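Local coordinates for protein beta subunit of photoactivated adenylyl cyclase (Beggiatoa sp. PS, PDB 5M2A) that probably makes cyclic AMP from ATP under blue-light control, sensing light through a flavin-binding BLUF domain joined to an adenylyl cyclase catalytic domain, at residues V9-I14 with L78-E83; L223-E228 with T247-S252; L289-A294 with V326-E331. All blocks are in the same frame, centred on the assembly; numbering follows the deposited sequence. Where two conformers were deposited one is given.

Contact 1 (V9-I14 with L78-E83). With FMN (flavin mononucleotide), chain F.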
loop_
_atom_site.group_PDB
_atom_site.type_symbol
_atom_site.label_atom_id
_atom_site.label_comp_id
_atom_site.label_asym_id
_atom_site.label_seq_id
_atom_site.Cartn_x
_atom_site.Cartn_y
_atom_site.Cartn_z
ATOM N N VAL A 9 -18.387 -15.735 2.547
ATOM C CA VAL A 9 -18.987 -14.624 1.829
ATOM C C VAL A 9 -17.940 -14.107 0.865
ATOM O O VAL A 9 -16.767 -13.994 1.234
ATOM C CB VAL A 9 -19.447 -13.503 2.779
ATOM C CG1 VAL A 9 -20.173 -12.411 2.004
ATOM C CG2 VAL A 9 -20.333 -14.058 3.883
ATOM N N TYR A 10 -18.350 -13.828 -0.368
ATOM C CA TYR A 10 -17.423 -13.324 -1.366
ATOM C C TYR A 10 -18.127 -12.295 -2.231
ATOM O O TYR A 10 -19.357 -12.239 -2.300
ATOM C CB TYR A 10 -16.840 -14.457 -2.239
ATOM C CG TYR A 10 -17.783 -15.034 -3.270
ATOM C CD1 TYR A 10 -17.973 -14.415 -4.502
ATOM C CD2 TYR A 10 -18.477 -16.210 -3.016
ATOM C CE1 TYR A 10 -18.841 -14.942 -5.445
ATOM C CE2 TYR A 10 -19.341 -16.745 -3.953
ATOM C CZ TYR A 10 -19.522 -16.108 -5.165
ATOM O OH TYR A 10 -20.384 -16.635 -6.103
ATOM N N ILE A 11 -17.316 -11.475 -2.895
ATOM C CA ILE A 11 -17.794 -10.553 -3.909
ATOM C C ILE A 11 -17.070 -10.855 -5.216
ATOM O O ILE A 11 -15.978 -11.432 -5.239
ATOM C CB ILE A 11 -17.587 -9.088 -3.502
ATOM C CG1 ILE A 11 -16.116 -8.839 -3.182
ATOM C CG2 ILE A 11 -18.443 -8.757 -2.306
ATOM C CD1 ILE A 11 -15.836 -7.422 -2.755
ATOM N N SER A 12 -17.697 -10.455 -6.315
ATOM C CA SER A 12 -17.123 -10.700 -7.627
ATOM C C SER A 12 -17.648 -9.666 -8.607
ATOM O O SER A 12 -18.647 -8.987 -8.358
ATOM C CB SER A 12 -17.438 -12.114 -8.118
ATOM O OG SER A 12 -18.802 -12.223 -8.470
ATOM N N LYS A 13 -16.947 -9.555 -9.730
ATOM C CA LYS A 13 -17.353 -8.718 -10.848
ATOM C C LYS A 13 -18.048 -9.580 -11.889
ATOM O O LYS A 13 -17.489 -10.583 -12.340
ATOM C CB LYS A 13 -16.148 -8.012 -11.474
ATOM C CG LYS A 13 -16.505 -7.065 -12.602
ATOM C CD LYS A 13 -15.263 -6.361 -13.144
ATOM C CE LYS A 13 -15.606 -5.430 -14.288
ATOM N NZ LYS A 13 -14.405 -4.730 -14.835
ATOM N N ILE A 14 -19.261 -9.186 -12.264
ATOM C CA ILE A 14 -19.995 -9.899 -13.300
ATOM C C ILE A 14 -19.276 -9.728 -14.631
ATOM O O ILE A 14 -18.976 -8.604 -15.051
ATOM C CB ILE A 14 -21.440 -9.387 -13.376
ATOM C CG1 ILE A 14 -22.075 -9.411 -11.984
ATOM C CG2 ILE A 14 -22.238 -10.204 -14.371
ATOM C CD1 ILE A 14 -23.470 -8.818 -11.935
ATOM N N LEU A 78 -13.162 -12.188 -4.737
ATOM C CA LEU A 78 -12.493 -12.007 -3.454
ATOM C C LEU A 78 -13.405 -12.540 -2.361
ATOM O O LEU A 78 -14.497 -12.005 -2.137
ATOM C CB LEU A 78 -12.133 -10.542 -3.204
ATOM C CG LEU A 78 -11.545 -10.251 -1.820
ATOM C CD1 LEU A 78 -10.253 -11.016 -1.606
ATOM C CD2 LEU A 78 -11.320 -8.760 -1.607
ATOM N N CYS A 79 -12.960 -13.595 -1.690
ATOM C CA CYS A 79 -13.655 -14.074 -0.505
ATOM C C CYS A 79 -13.339 -13.150 0.663
ATOM O O CYS A 79 -12.167 -12.924 0.985
ATOM C CB CYS A 79 -13.247 -15.510 -0.185
ATOM S SG CYS A 79 -14.100 -16.194 1.256
ATOM N N LEU A 80 -14.387 -12.620 1.298
ATOM C CA LEU A 80 -14.244 -11.593 2.323
ATOM C C LEU A 80 -14.253 -12.136 3.738
ATOM O O LEU A 80 -13.667 -11.520 4.635
ATOM C CB LEU A 80 -15.369 -10.564 2.206
ATOM C CG LEU A 80 -15.408 -9.727 0.937
ATOM C CD1 LEU A 80 -16.616 -8.820 1.007
ATOM C CD2 LEU A 80 -14.125 -8.927 0.793
ATOM N N LYS A 81 -14.906 -13.266 3.963
ATOM C CA LYS A 81 -15.074 -13.742 5.322
ATOM C C LYS A 81 -15.362 -15.228 5.267
ATOM O O LYS A 81 -16.100 -15.694 4.396
ATOM C CB LYS A 81 -16.206 -12.991 6.039
ATOM C CG LYS A 81 -16.535 -13.529 7.428
ATOM C CD LYS A 81 -17.844 -12.962 7.958
ATOM C CE LYS A 81 -17.666 -11.585 8.574
ATOM N NZ LYS A 81 -18.970 -11.015 9.031
ATOM N N THR A 82 -14.760 -15.963 6.191
ATOM C CA THR A 82 -15.062 -17.374 6.379
ATOM C C THR A 82 -15.282 -17.602 7.863
ATOM O O THR A 82 -14.400 -17.302 8.674
ATOM C CB THR A 82 -13.939 -18.267 5.848
ATOM O OG1 THR A 82 -13.737 -18.000 4.457
ATOM C CG2 THR A 82 -14.307 -19.722 6.007
ATOM N N GLU A 83 -16.460 -18.106 8.213
ATOM C CA GLU A 83 -16.793 -18.470 9.582
ATOM C C GLU A 83 -16.737 -19.985 9.698
ATOM O O GLU A 83 -17.414 -20.694 8.945
ATOM C CB GLU A 83 -18.177 -17.954 9.970
ATOM C CG GLU A 83 -18.292 -16.446 10.043
ATOM C CD GLU A 83 -19.731 -15.991 10.224
ATOM O OE1 GLU A 83 -20.364 -15.601 9.218
ATOM O OE2 GLU A 83 -20.232 -16.042 11.371
HETATM N N1 FMN F . -23.640 -23.435 -8.450
HETATM C C2 FMN F . -24.163 -24.122 -7.371
HETATM O O2 FMN F . -24.336 -25.334 -7.441
HETATM N N3 FMN F . -24.480 -23.457 -6.205
HETATM C C4 FMN F . -24.279 -22.095 -6.117
HETATM O O4 FMN F . -24.563 -21.494 -5.081
HETATM C C4A FMN F . -23.757 -21.401 -7.196
HETATM N N5 FMN F . -23.567 -20.045 -7.091
HETATM C C5A FMN F . -23.050 -19.346 -8.150
HETATM C C6 FMN F . -22.863 -17.979 -8.028
HETATM C C7 FMN F . -22.342 -17.257 -9.091
HETATM C C7M FMN F . -22.150 -15.779 -8.934
HETATM C C8 FMN F . -22.011 -17.909 -10.277
HETATM C C8M FMN F . -21.447 -17.141 -11.433
HETATM C C9 FMN F . -22.199 -19.283 -10.398
HETATM C C9A FMN F . -22.718 -20.005 -9.331
HETATM N N10 FMN F . -22.906 -21.368 -9.442
HETATM C C10 FMN F . -23.432 -22.071 -8.372
HETATM C "C1'" FMN F . -22.560 -22.053 -10.737
HETATM C "C2'" FMN F . -21.387 -23.020 -10.647
HETATM O "O2'" FMN F . -20.190 -22.319 -10.886
HETATM C "C3'" FMN F . -21.564 -24.099 -11.706
HETATM O "O3'" FMN F . -21.869 -23.482 -12.941
HETATM C "C4'" FMN F . -22.700 -25.042 -11.321
HETATM O "O4'" FMN F . -22.417 -25.632 -10.072
HETATM C "C5'" FMN F . -22.889 -26.141 -12.359
HETATM O "O5'" FMN F . -21.695 -26.884 -12.455
HETATM P P FMN F . -21.651 -28.264 -13.278
HETATM O O1P FMN F . -22.231 -29.349 -12.403
HETATM O O2P FMN F . -22.477 -28.124 -14.538
HETATM O O3P FMN F . -20.216 -28.587 -13.629
#
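Strands 9-14 and 78-83 run antiparallel, their short axes 161° apart, and a classic beta bulge interrupts the ladder where Leu80 and Lys81 both face Val9. They belong to the central sheet of the BLUF domain. Val9 O takes the N-H of Leu80 at 2.7 Å and a weak second bond from Lys81 N. Val9 N in turn donates to Lys81 O, in the carbonyl plane. Past the bulge, Ile11 and Leu78 exchange two backbone bonds, each 3.0 Å: Ile11 N to Leu78 O and Leu78 N to Ile11 O.

On one face, Ile11 CG2 meets Leu80 CD1 at 3.8 Å, and the two side chains cross at about a right angle. Ile119 of the second subunit packs on both, so this face lies at the dimer contact. Tyr10 sits on the other face beside Cys79, CB to CB 4.3 Å. With chi1 at 75°, its CG lies between the backbone N and carbonyl carbon, and the ring leads away from strand 78-83 toward the flavin. The hydroxyl is hydrogen-bonded to Gln52, which also bonds FMN. Tyr10 OH lies 3.4 Å from FMN C6, at the dimethylbenzene end of the isoalloxazine.

Contact 2 (L223-E228 with T247-S252); sequences LDIISE and TGIGLS
Ile226 and Ile225 of helix 215-235 pack on Thr247 and Ile249 of strand 247-258, an alpha/beta layer contact in the cyclase catalytic domain. The short axes are nearly antiparallel, at 177°, and approach to 9.2 Å. No hydrogen bond crosses between the segments. The contact is apolar and small, with 159 Å² buried on both sides together.

Ile226 can be followed outward. Its CB does not point straight at the strand. CG1 lies anti to the carbonyl carbon and beside the backbone N (chi1 -66°), which turns this branch to the strand. There CG1 meets two methyls, CG2 of Thr247 and, at 4.2 Å, Ile249 CD1. The chain then extends, with chi2 at 163°, and CD1 reaches the CB of Ala292, on the segment leading into the next strand of the sheet.

Ile225 approaches the same pair of strand residues. Its CB lies 4.2 Å from Ile249 CD1, so that methyl touches both isoleucines. In the conformer given, one of two, its CG1 branch leads away from the strand, and its CG2 lies 4.0 Å from Thr247 CG2. Ile190 of helix 173-193 packs against this residue.

Thr247 divides its two branches by chemistry. The methyl CG2 faces the helix, and the Thr247 side chain crosses those of Ile225 and Ile226 at about a right angle. OG1 is hydrogen-bonded to Tyr183 OH and to the carbonyl oxygen of Asp160. Asp160 belongs to the magnesium site, and the side chain of Thr247 is about 8 Å from the bound magnesium. Thr247 thus touches the helix with its methyl and a metal-site residue with its hydroxyl. On the helix side, Thr247 CG2 meets Ile226 CG1 at 3.9 Å.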
loop_
_atom_site.group_PDB
_atom_site.type_symbol
_atom_site.label_atom_id
_atom_site.label_comp_id
_atom_site.label_asym_id
_atom_site.label_seq_id
_atom_site.Cartn_x
_atom_site.Cartn_y
_atom_site.Cartn_z
ATOM N N LEU A 223 13.633 -12.951 -16.490
ATOM C CA LEU A 223 13.923 -13.028 -17.922
ATOM C C LEU A 223 12.708 -12.645 -18.756
ATOM O O LEU A 223 12.840 -12.000 -19.803
ATOM C CB LEU A 223 14.389 -14.437 -18.284
ATOM C CG LEU A 223 15.639 -14.876 -17.531
ATOM C CD1 LEU A 223 15.894 -16.369 -17.762
ATOM C CD2 LEU A 223 16.833 -14.040 -17.974
ATOM N N ASP A 224 11.519 -13.040 -18.312
ATOM C CA ASP A 224 10.311 -12.681 -19.049
ATOM C C ASP A 224 10.093 -11.176 -19.050
ATOM O O ASP A 224 9.671 -10.605 -20.068
ATOM C CB ASP A 224 9.091 -13.400 -18.460
ATOM C CG ASP A 224 9.002 -14.855 -18.899
ATOM O OD1 ASP A 224 9.942 -15.335 -19.571
ATOM O OD2 ASP A 224 7.991 -15.519 -18.570
ATOM N N ILE A 225 10.363 -10.514 -17.921
ATOM C CA ILE A 225 10.295 -9.053 -17.870
ATOM C C ILE A 225 11.239 -8.446 -18.895
ATOM O O ILE A 225 10.854 -7.595 -19.712
ATOM C CB ILE A 225 10.648 -8.543 -16.462
ATOM C CG1 ILE A 225 9.613 -8.996 -15.445
ATOM C CG2 ILE A 225 10.769 -7.022 -16.467
ATOM C CD1 ILE A 225 8.278 -8.500 -15.740
ATOM N N ILE A 226 12.502 -8.864 -18.836
ATOM C CA ILE A 226 13.497 -8.361 -19.778
ATOM C C ILE A 226 13.045 -8.606 -21.209
ATOM O O ILE A 226 13.143 -7.722 -22.074
ATOM C CB ILE A 226 14.849 -9.029 -19.488
ATOM C CG1 ILE A 226 15.379 -8.593 -18.118
ATOM C CG2 ILE A 226 15.856 -8.793 -20.633
ATOM C CD1 ILE A 226 16.474 -9.519 -17.587
ATOM N N SER A 227 12.532 -9.806 -21.472
ATOM C CA SER A 227 12.116 -10.166 -22.823
ATOM C C SER A 227 10.960 -9.296 -23.291
ATOM O O SER A 227 10.941 -8.837 -24.438
ATOM C CB SER A 227 11.734 -11.646 -22.874
ATOM O OG SER A 227 11.191 -11.979 -24.144
ATOM N N GLU A 228 9.983 -9.051 -22.411
ATOM C CA GLU A 228 8.840 -8.249 -22.817
ATOM C C GLU A 228 9.246 -6.807 -23.076
ATOM O O GLU A 228 8.717 -6.164 -23.993
ATOM C CB GLU A 228 7.740 -8.315 -21.760
ATOM C CG GLU A 228 7.024 -9.663 -21.737
ATOM C CD GLU A 228 5.550 -9.537 -21.354
ATOM O OE1 GLU A 228 5.052 -8.393 -21.263
ATOM O OE2 GLU A 228 4.886 -10.576 -21.144
ATOM N N THR A 247 15.484 -2.579 -18.066
ATOM C CA THR A 247 15.406 -2.842 -16.638
ATOM C C THR A 247 16.674 -3.538 -16.168
ATOM O O THR A 247 17.420 -4.123 -16.957
ATOM C CB THR A 247 14.157 -3.683 -16.296
ATOM O OG1 THR A 247 13.953 -3.701 -14.877
ATOM C CG2 THR A 247 14.292 -5.097 -16.807
ATOM N N GLY A 248 16.943 -3.412 -14.878
ATOM C CA GLY A 248 17.927 -4.246 -14.191
ATOM C C GLY A 248 17.230 -4.898 -13.042
ATOM O O GLY A 248 16.308 -4.321 -12.443
ATOM N N ILE A 249 17.619 -6.130 -12.712
ATOM C CA ILE A 249 16.897 -6.894 -11.703
ATOM C C ILE A 249 17.892 -7.512 -10.742
ATOM O O ILE A 249 18.915 -8.050 -11.172
ATOM C CB ILE A 249 15.999 -7.978 -12.334
ATOM C CG1 ILE A 249 15.019 -7.308 -13.310
ATOM C CG2 ILE A 249 15.244 -8.754 -11.257
ATOM C CD1 ILE A 249 14.182 -8.252 -14.156
ATOM N N GLY A 250 17.592 -7.428 -9.451
ATOM C CA GLY A 250 18.371 -8.122 -8.430
ATOM C C GLY A 250 17.490 -9.081 -7.654
ATOM O O GLY A 250 16.321 -8.786 -7.391
ATOM N N LEU A 251 18.058 -10.229 -7.286
ATOM C CA LEU A 251 17.353 -11.200 -6.460
ATOM C C LEU A 251 18.229 -11.613 -5.294
ATOM O O LEU A 251 19.438 -11.822 -5.453
ATOM C CB LEU A 251 16.981 -12.446 -7.252
ATOM C CG LEU A 251 16.284 -12.311 -8.601
ATOM C CD1 LEU A 251 16.200 -13.681 -9.239
ATOM C CD2 LEU A 251 14.898 -11.715 -8.435
ATOM N N SER A 252 17.614 -11.784 -4.127
ATOM C CA SER A 252 18.344 -12.272 -2.971
ATOM C C SER A 252 17.496 -13.336 -2.294
ATOM O O SER A 252 16.324 -13.522 -2.624
ATOM C CB SER A 252 18.668 -11.155 -1.982
ATOM O OG SER A 252 17.469 -10.672 -1.408
#

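Contact 3 (L289-A294 with V326-E331)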
loop_
_atom_site.group_PDB
_atom_site.type_symbol
_atom_site.label_atom_id
_atom_site.label_comp_id
_atom_site.label_asym_id
_atom_site.label_seq_id
_atom_site.Cartn_x
_atom_site.Cartn_y
_atom_site.Cartn_z
ATOM N N LEU A 289 27.416 -4.426 -14.873
ATOM C CA LEU A 289 27.585 -5.796 -15.310
ATOM C C LEU A 289 27.087 -5.981 -16.739
ATOM O O LEU A 289 26.174 -5.277 -17.187
ATOM C CB LEU A 289 26.822 -6.761 -14.393
ATOM C CG LEU A 289 27.196 -6.722 -12.918
ATOM C CD1 LEU A 289 26.243 -7.597 -12.124
ATOM C CD2 LEU A 289 28.631 -7.180 -12.738
ATOM N N PRO A 290 27.651 -6.929 -17.471
ATOM C CA PRO A 290 27.138 -7.224 -18.817
ATOM C C PRO A 290 25.913 -8.126 -18.782
ATOM O O PRO A 290 25.608 -8.806 -19.765
ATOM C CB PRO A 290 28.331 -7.905 -19.500
ATOM C CG PRO A 290 29.097 -8.522 -18.376
ATOM C CD PRO A 290 28.927 -7.621 -17.192
ATOM N N TYR A 291 25.199 -8.119 -17.653
ATOM C CA TYR A 291 23.980 -8.884 -17.453
ATOM C C TYR A 291 22.949 -8.008 -16.757
ATOM O O TYR A 291 23.287 -7.197 -15.894
ATOM C CB TYR A 291 24.216 -10.134 -16.581
ATOM C CG TYR A 291 25.247 -11.061 -17.162
ATOM C CD1 TYR A 291 26.599 -10.854 -16.937
ATOM C CD2 TYR A 291 24.866 -12.133 -17.954
ATOM C CE1 TYR A 291 27.546 -11.688 -17.480
ATOM C CE2 TYR A 291 25.812 -12.974 -18.513
ATOM C CZ TYR A 291 27.146 -12.746 -18.266
ATOM O OH TYR A 291 28.092 -13.573 -18.804
ATOM N N ALA A 292 21.684 -8.217 -17.111
ATOM C CA ALA A 292 20.573 -7.430 -16.581
ATOM C C ALA A 292 19.932 -8.047 -15.343
ATOM O O ALA A 292 18.961 -7.485 -14.812
ATOM C CB ALA A 292 19.516 -7.239 -17.668
ATOM N N LEU A 293 20.433 -9.194 -14.890
ATOM C CA LEU A 293 19.921 -9.893 -13.719
ATOM C C LEU A 293 21.104 -10.298 -12.854
ATOM O O LEU A 293 22.066 -10.873 -13.359
ATOM C CB LEU A 293 19.128 -11.138 -14.129
ATOM C CG LEU A 293 18.764 -12.139 -13.037
ATOM C CD1 LEU A 293 17.808 -11.484 -12.053
ATOM C CD2 LEU A 293 18.146 -13.383 -13.656
ATOM N N ALA A 294 21.038 -10.008 -11.562
ATOM C CA ALA A 294 22.086 -10.441 -10.645
ATOM C C ALA A 294 21.460 -11.009 -9.386
ATOM O O ALA A 294 20.477 -10.462 -8.883
ATOM C CB ALA A 294 23.027 -9.289 -10.272
ATOM N N VAL A 326 28.216 -12.973 -6.317
ATOM C CA VAL A 326 27.140 -12.572 -7.218
ATOM C C VAL A 326 27.094 -13.547 -8.381
ATOM O O VAL A 326 28.136 -13.918 -8.932
ATOM C CB VAL A 326 27.326 -11.134 -7.723
ATOM C CG1 VAL A 326 26.195 -10.774 -8.688
ATOM C CG2 VAL A 326 27.372 -10.181 -6.546
ATOM N N TYR A 327 25.888 -13.962 -8.748
ATOM C CA TYR A 327 25.673 -14.864 -9.862
ATOM C C TYR A 327 24.679 -14.258 -10.837
ATOM O O TYR A 327 23.942 -13.328 -10.518
ATOM C CB TYR A 327 25.136 -16.223 -9.396
ATOM C CG TYR A 327 26.126 -17.042 -8.624
ATOM C CD1 TYR A 327 26.243 -16.912 -7.242
ATOM C CD2 TYR A 327 26.954 -17.941 -9.274
ATOM C CE1 TYR A 327 27.166 -17.668 -6.534
ATOM C CE2 TYR A 327 27.872 -18.694 -8.577
ATOM C CZ TYR A 327 27.971 -18.555 -7.212
ATOM O OH TYR A 327 28.894 -19.315 -6.532
ATOM N N THR A 328 24.652 -14.845 -12.025
ATOM C CA THR A 328 23.645 -14.558 -13.024
ATOM C C THR A 328 23.419 -15.831 -13.826
ATOM O O THR A 328 23.968 -16.891 -13.506
ATOM C CB THR A 328 24.071 -13.377 -13.904
ATOM O OG1 THR A 328 22.987 -13.020 -14.769
ATOM C CG2 THR A 328 25.283 -13.742 -14.746
ATOM N N VAL A 329 22.580 -15.735 -14.852
ATOM C CA VAL A 329 22.419 -16.815 -15.815
ATOM C C VAL A 329 22.815 -16.299 -17.191
ATOM O O VAL A 329 22.705 -15.105 -17.483
ATOM C CB VAL A 329 20.984 -17.398 -15.825
ATOM C CG1 VAL A 329 20.661 -18.053 -14.458
ATOM C CG2 VAL A 329 19.943 -16.326 -16.155
ATOM N N ASN A 330 23.317 -17.214 -18.028
ATOM C CA ASN A 330 23.752 -16.839 -19.370
ATOM C C ASN A 330 22.636 -16.137 -20.141
ATOM O O ASN A 330 22.889 -15.190 -20.898
ATOM C CB ASN A 330 24.226 -18.085 -20.117
ATOM C CG ASN A 330 24.806 -17.766 -21.485
ATOM O OD1 ASN A 330 24.275 -18.193 -22.512
ATOM N ND2 ASN A 330 25.898 -17.019 -21.503
ATOM N N GLU A 331 21.393 -16.584 -19.955
ATOM C CA GLU A 331 20.259 -15.990 -20.662
ATOM C C GLU A 331 20.050 -14.509 -20.331
ATOM O O GLU A 331 19.386 -13.806 -21.100
ATOM C CB GLU A 331 18.973 -16.769 -20.342
ATOM C CG GLU A 331 18.940 -18.208 -20.855
ATOM C CD GLU A 331 18.908 -18.300 -22.375
ATOM O OE1 GLU A 331 18.246 -17.459 -23.016
ATOM O OE2 GLU A 331 19.550 -19.215 -22.932
#
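The Tyr291 ring has the methyl of Thr328 over one face: CG2 stands 3.6 Å from the ring centroid and 13° off the normal, a CH-pi contact. At the ring edge, near its plane, lies Asn330 O, 4.4 Å from CE2. Val329 O approaches CD2 obliquely.

Thr328 uses both branches. With OG1 anti to the backbone N (chi1 -173°), the hydroxyl donates to Leu293 O over 2.7 Å, tilted 27° from the carbonyl plane, while CG2 is left against the ring. This bond comes from a side chain, where strands 293-296 and 324-329 begin to pair as antiparallel neighbours in the cyclase sheet. The contact joins the entry to strand 293-296 to the end of strand 324-329. Beside the bond, Ala294 CA makes a C-H...O contact with Tyr327 O at 3.4 Å. Ala294 CB packs on Val326 CG1 at 3.8 Å, and Leu293 CD2 touches Val329 CG2.

Ile310 and Leu312 of strand 309-315 pack on Tyr291 and Thr328 respectively, and helix 215-235 touches Leu293. One buried threonine does two things: its hydroxyl bonds a backbone carbonyl oxygen and its methyl covers one face of an aromatic ring.

In the fold
Contact 1 lies in the BLUF domain, contacts 2 and 3 in the cyclase domain. The centres of contacts 1 and 2 are about 34 Å apart, on opposite sides of the chain's centre. All three are largely buried, though contact 3 reaches the surface at Asn330. Contacts 2 and 3 touch. They meet through the neighbouring strands 247-258 and 293-296, where Ile249 N probably bonds to Ala292 O, and Leu251 N to Ala294 O. Their chemistry follows their place. Contact 1 is backbone pairing inside a sheet, between the flavin and the second subunit. Contact 2 is aliphatic helix-on-sheet packing. Contact 3 relies on a side-chain hydroxyl and an aromatic face.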